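Collagen alpha-1(XX) chain (Homo sapiens, PDB 5KF4) is probably an extracellular-matrix collagen of the fibril-associated type, whose fibronectin type III domains, one of them crystallised here, are likely to serve as compact interaction and spacer modules. Local coordinates at residues A5-T10 with G86-G91; I43-S48 with T65-L70. All coordinates share one frame; numbering follows the deposited sequence.

How the contacts relate
Reading from the N terminus, the chain first lays down residues 5-10, a loop ahead of strand 15-20 that meets residues 86-91 from near the far end of the chain. Contact 1 therefore closes a long loop holding most of the domain. Nested inside it is contact 2, a much shorter closure: strand 40-47 is followed by strand 54-59 in the same four-stranded sheet, and the chain then crosses to strand 64-67, at the edge of the three-stranded sheet. Contact 2 packs the two sheets together; contact 1 fastens the N-terminal leader to strand 87-97, the other edge of the four-stranded sheet from 54-59. The centres of the two contacts lie about 20 Å apart, on opposite sides of the chain's centre.

Contact 1. Residues A5-T10 with G86-G91; sequences APALDT and GGVGEG
L8 meets G89 through a single beta bridge, made by two backbone hydrogen bonds. L8 N donates to V88 O at 2.6 Å (171° at the hydrogen), and E90 N donates to L8 O at 2.8 Å. Both bonds go to the residues flanking G89, which is the parallel bridge pattern, yet the two segments run about 85° apart end to end, and the pairing goes no further.

The L8 side chain runs back along 86-88, from V88 O to G86 O. Its CB sits 3.6 Å from V88 O and CG stays beside that oxygen at 3.8 Å; with CG anti to the carbonyl carbon (chi1 -59°) and the chain extended beyond it, CD1 is carried to 3.3 Å from G86 O. At G87 a CB would run into this methyl, and the backbone angles there also suit a residue without a side chain.

In this fibronectin type III fold, the leader before strand 15-20 thus docks at the start of strand 87-97, just after the turn from strand 75-84. G89 also bonds by its backbone to P82, and V88 leans on F81 and I83.

V88 CG1 stands between the backbone N and the carbonyl carbon and comes to 3.1 Å from P6 O, while V88 CG2 is 4.3 Å from A7 CB. Further along, E90 CB packs 3.8 Å from D9 CA; the glutamate chain then bends at chi2, and OE2 accepts a hydrogen bond from G91 N.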
loop_
_atom_site.group_PDB
_atom_site.type_symbol
_atom_site.label_atom_id
_atom_site.label_comp_id
_atom_site.label_asym_id
_atom_site.label_seq_id
_atom_site.Cartn_x
_atom_site.Cartn_y
_atom_site.Cartn_z
ATOM N N ALA A 5 -5.784 13.759 -0.147
ATOM C CA ALA A 5 -6.954 13.404 0.643
ATOM C C ALA A 5 -6.616 12.918 2.047
ATOM O O ALA A 5 -5.872 11.950 2.214
ATOM C CB ALA A 5 -7.760 12.347 -0.091
ATOM N N PRO A 6 -7.177 13.589 3.065
ATOM C CA PRO A 6 -6.900 13.251 4.463
ATOM C C PRO A 6 -7.422 11.858 4.780
ATOM O O PRO A 6 -8.424 11.435 4.208
ATOM C CB PRO A 6 -7.660 14.323 5.250
ATOM C CG PRO A 6 -7.893 15.426 4.277
ATOM C CD PRO A 6 -8.053 14.764 2.948
ATOM N N ALA A 7 -6.741 11.147 5.665
ATOM C CA ALA A 7 -7.162 9.808 6.046
ATOM C C ALA A 7 -7.687 9.815 7.469
ATOM O O ALA A 7 -7.119 10.474 8.343
ATOM C CB ALA A 7 -6.009 8.820 5.904
ATOM N N LEU A 8 -8.766 9.083 7.713
ATOM C CA LEU A 8 -9.338 9.094 9.044
ATOM C C LEU A 8 -8.520 8.079 9.822
ATOM O O LEU A 8 -8.430 6.915 9.437
ATOM C CB LEU A 8 -10.829 8.736 9.013
ATOM C CG LEU A 8 -11.706 9.661 8.154
ATOM C CD1 LEU A 8 -13.192 9.287 8.190
ATOM C CD2 LEU A 8 -11.510 11.104 8.590
ATOM N N ASP A 9 -7.950 8.519 10.938
ATOM C CA ASP A 9 -7.097 7.654 11.744
ATOM C C ASP A 9 -7.924 6.750 12.642
ATOM O O ASP A 9 -7.394 5.938 13.401
ATOM C CB ASP A 9 -6.118 8.506 12.559
ATOM C CG ASP A 9 -6.792 9.683 13.247
ATOM O OD1 ASP A 9 -7.828 9.481 13.910
ATOM O OD2 ASP A 9 -6.295 10.820 13.103
ATOM N N THR A 10 -9.237 6.897 12.525
ATOM C CA THR A 10 -10.183 6.149 13.325
ATOM C C THR A 10 -11.064 5.306 12.418
ATOM O O THR A 10 -12.103 5.777 11.953
ATOM C CB THR A 10 -11.055 7.078 14.171
ATOM O OG1 THR A 10 -11.738 8.006 13.319
ATOM C CG2 THR A 10 -10.196 7.845 15.145
ATOM N N GLY A 86 -17.301 4.596 5.401
ATOM C CA GLY A 86 -17.069 5.664 6.363
ATOM C C GLY A 86 -15.909 6.589 6.048
ATOM O O GLY A 86 -15.620 7.514 6.810
ATOM N N GLY A 87 -15.241 6.334 4.927
ATOM C CA GLY A 87 -14.180 7.199 4.439
ATOM C C GLY A 87 -12.902 6.464 4.083
ATOM O O GLY A 87 -12.929 5.264 3.811
ATOM N N VAL A 88 -11.789 7.189 4.040
ATOM C CA VAL A 88 -10.485 6.566 3.843
ATOM C C VAL A 88 -9.778 6.484 5.189
ATOM O O VAL A 88 -9.649 7.487 5.890
ATOM C CB VAL A 88 -9.612 7.328 2.811
ATOM C CG1 VAL A 88 -9.630 8.823 3.073
ATOM C CG2 VAL A 88 -8.181 6.774 2.793
ATOM N N GLY A 89 -9.341 5.288 5.563
ATOM C CA GLY A 89 -8.675 5.114 6.839
ATOM C C GLY A 89 -7.165 5.203 6.768
ATOM O O GLY A 89 -6.570 4.919 5.730
ATOM N N GLU A 90 -6.549 5.630 7.870
ATOM C CA GLU A 90 -5.098 5.563 8.009
ATOM C C GLU A 90 -4.664 4.116 7.815
ATOM O O GLU A 90 -5.375 3.193 8.215
ATOM C CB GLU A 90 -4.639 6.097 9.368
ATOM C CG GLU A 90 -3.941 7.451 9.299
ATOM C CD GLU A 90 -2.666 7.419 8.473
ATOM O OE1 GLU A 90 -2.124 8.502 8.169
ATOM O OE2 GLU A 90 -2.202 6.310 8.128
ATOM N N GLY A 91 -3.500 3.915 7.210
ATOM C CA GLY A 91 -3.066 2.575 6.876
ATOM C C GLY A 91 -1.659 2.187 7.277
ATOM O O GLY A 91 -1.023 2.841 8.107
#

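Contact 2. Residues I43-S48 with T65-L70; sequences IVWRAS and TELHNL
Strands 43-47 and 65-67 face each other without backbone bonds, their axes 9.9 Å apart and running the same way to within 20°, and the CB atoms of I43, W45, T65 and L67 all point toward the opposite strand. W45 carries the middle. With CG between the backbone N and the carbonyl carbon, its chi1 of 63° turns the indole toward strand 65-67, where L67 CD2 sits over one face of the six-membered ring in a CH-pi contact, 3.7 Å from the centroid and 18° off the normal. L67 CD1 lies near W45 CG and, at 3.7 Å, W45 CD2. This is the hydrophobic interior of the fibronectin type III beta sandwich, where the four-stranded sheet packs on the three-stranded one; V78 of the neighbouring strand 75-84 also touches the indole. With W45 cut back to an alanine, the L67 methyls would probably lose their aromatic surface and the water at NE1 its N-H donor. That water lies in the ring plane and links W45 NE1 to H68 O. Beside it, L70 CD2 comes obliquely to 3.4 Å from W45 CD1. At the other end I43 and T65 meet tip to tip, CD1 of I43 3.5 Å from CG2 of T65.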
loop_
_atom_site.group_PDB
_atom_site.type_symbol
_atom_site.label_atom_id
_atom_site.label_comp_id
_atom_site.label_asym_id
_atom_site.label_seq_id
_atom_site.Cartn_x
_atom_site.Cartn_y
_atom_site.Cartn_z
ATOM N N ILE A 43 -3.695 1.376 -2.464
ATOM C CA ILE A 43 -2.261 1.116 -2.351
ATOM C C ILE A 43 -1.429 2.185 -3.066
ATOM O O ILE A 43 -1.650 2.473 -4.244
ATOM C CB ILE A 43 -1.908 -0.270 -2.920
ATOM C CG1 ILE A 43 -2.615 -1.361 -2.114
ATOM C CG2 ILE A 43 -0.408 -0.491 -2.903
ATOM C CD1 ILE A 43 -2.927 -2.596 -2.907
ATOM N N VAL A 44 -0.473 2.768 -2.344
ATOM C CA VAL A 44 0.339 3.872 -2.854
ATOM C C VAL A 44 1.832 3.571 -2.739
ATOM O O VAL A 44 2.308 3.210 -1.665
ATOM C CB VAL A 44 0.053 5.179 -2.079
ATOM C CG1 VAL A 44 0.827 6.344 -2.681
ATOM C CG2 VAL A 44 -1.441 5.471 -2.040
ATOM N N TRP A 45 2.573 3.717 -3.834
ATOM C CA TRP A 45 4.028 3.597 -3.759
ATOM C C TRP A 45 4.746 4.676 -4.570
ATOM O O TRP A 45 4.332 5.013 -5.679
ATOM C CB TRP A 45 4.487 2.206 -4.215
ATOM C CG TRP A 45 4.185 1.888 -5.644
ATOM C CD1 TRP A 45 5.069 1.875 -6.679
ATOM C CD2 TRP A 45 2.911 1.534 -6.197
ATOM N NE1 TRP A 45 4.427 1.533 -7.847
ATOM C CE2 TRP A 45 3.100 1.321 -7.577
ATOM C CE3 TRP A 45 1.628 1.379 -5.660
ATOM C CZ2 TRP A 45 2.057 0.961 -8.427
ATOM C CZ3 TRP A 45 0.596 1.020 -6.501
ATOM C CH2 TRP A 45 0.816 0.814 -7.872
ATOM N N ARG A 46 5.813 5.222 -3.995
ATOM C CA ARG A 46 6.605 6.267 -4.638
ATOM C C ARG A 46 8.087 6.106 -4.332
ATOM O O ARG A 46 8.455 5.573 -3.286
ATOM C CB ARG A 46 6.156 7.666 -4.211
ATOM C CG ARG A 46 6.257 7.943 -2.725
ATOM C CD ARG A 46 5.804 9.361 -2.427
ATOM N NE ARG A 46 6.536 10.318 -3.255
ATOM C CZ ARG A 46 6.163 11.577 -3.464
ATOM N NH1 ARG A 46 5.055 12.048 -2.906
ATOM N NH2 ARG A 46 6.899 12.367 -4.236
ATOM N N ALA A 47 8.940 6.566 -5.240
ATOM C CA ALA A 47 10.370 6.560 -4.976
ATOM C C ALA A 47 10.659 7.559 -3.856
ATOM O O ALA A 47 10.263 8.724 -3.932
ATOM C CB ALA A 47 11.156 6.906 -6.237
ATOM N N SER A 48 11.358 7.095 -2.823
ATOM C CA SER A 48 11.564 7.873 -1.599
ATOM C C SER A 48 12.379 9.150 -1.810
ATOM O O SER A 48 12.316 10.069 -0.992
ATOM C CB SER A 48 12.235 7.009 -0.524
ATOM O OG SER A 48 13.624 6.867 -0.762
ATOM N N THR A 65 -1.554 -8.168 -2.791
ATOM C CA THR A 65 -1.466 -7.675 -4.152
ATOM C C THR A 65 0.012 -7.513 -4.446
ATOM O O THR A 65 0.817 -7.311 -3.536
ATOM C CB THR A 65 -2.237 -6.342 -4.347
ATOM O OG1 THR A 65 -3.159 -6.472 -5.436
ATOM C CG2 THR A 65 -1.289 -5.186 -4.629
ATOM N N GLU A 66 0.375 -7.619 -5.716
ATOM C CA GLU A 66 1.758 -7.442 -6.109
ATOM C C GLU A 66 1.950 -6.149 -6.882
ATOM O O GLU A 66 1.168 -5.831 -7.776
ATOM C CB GLU A 66 2.226 -8.623 -6.954
ATOM C CG GLU A 66 3.704 -8.592 -7.274
ATOM C CD GLU A 66 4.193 -9.887 -7.872
ATOM O OE1 GLU A 66 3.647 -10.951 -7.514
ATOM O OE2 GLU A 66 5.123 -9.840 -8.704
ATOM N N LEU A 67 3.009 -5.423 -6.551
ATOM C CA LEU A 67 3.353 -4.231 -7.298
ATOM C C LEU A 67 4.363 -4.638 -8.363
ATOM O O LEU A 67 5.248 -5.452 -8.104
ATOM C CB LEU A 67 3.928 -3.158 -6.367
ATOM C CG LEU A 67 3.042 -2.717 -5.192
ATOM C CD1 LEU A 67 3.714 -1.629 -4.365
ATOM C CD2 LEU A 67 1.672 -2.249 -5.678
ATOM N N HIS A 68 4.223 -4.081 -9.559
ATOM C CA HIS A 68 5.092 -4.438 -10.674
ATOM C C HIS A 68 5.691 -3.203 -11.330
ATOM O O HIS A 68 5.333 -2.072 -10.994
ATOM C CB HIS A 68 4.336 -5.250 -11.733
ATOM C CG HIS A 68 3.927 -6.620 -11.286
ATOM N ND1 HIS A 68 2.676 -6.897 -10.778
ATOM C CD2 HIS A 68 4.598 -7.797 -11.294
ATOM C CE1 HIS A 68 2.598 -8.184 -10.484
ATOM N NE2 HIS A 68 3.752 -8.751 -10.786
ATOM N N ASN A 69 6.593 -3.443 -12.278
ATOM C CA ASN A 69 7.187 -2.389 -13.095
ATOM C C ASN A 69 7.911 -1.340 -12.258
ATOM O O ASN A 69 7.877 -0.151 -12.570
ATOM C CB ASN A 69 6.117 -1.726 -13.963
ATOM C CG ASN A 69 5.421 -2.713 -14.878
ATOM O OD1 ASN A 69 6.021 -3.241 -15.813
ATOM N ND2 ASN A 69 4.146 -2.970 -14.607
ATOM N N LEU A 70 8.570 -1.789 -11.196
ATOM C CA LEU A 70 9.329 -0.896 -10.329
ATOM C C LEU A 70 10.753 -0.721 -10.850
ATOM O O LEU A 70 11.302 -1.614 -11.491
ATOM C CB LEU A 70 9.360 -1.434 -8.898
ATOM C CG LEU A 70 8.003 -1.557 -8.204
ATOM C CD1 LEU A 70 8.143 -2.264 -6.863
ATOM C CD2 LEU A 70 7.357 -0.193 -8.042
HETATM O O HOH W 1 5.007 0.965 -10.251
#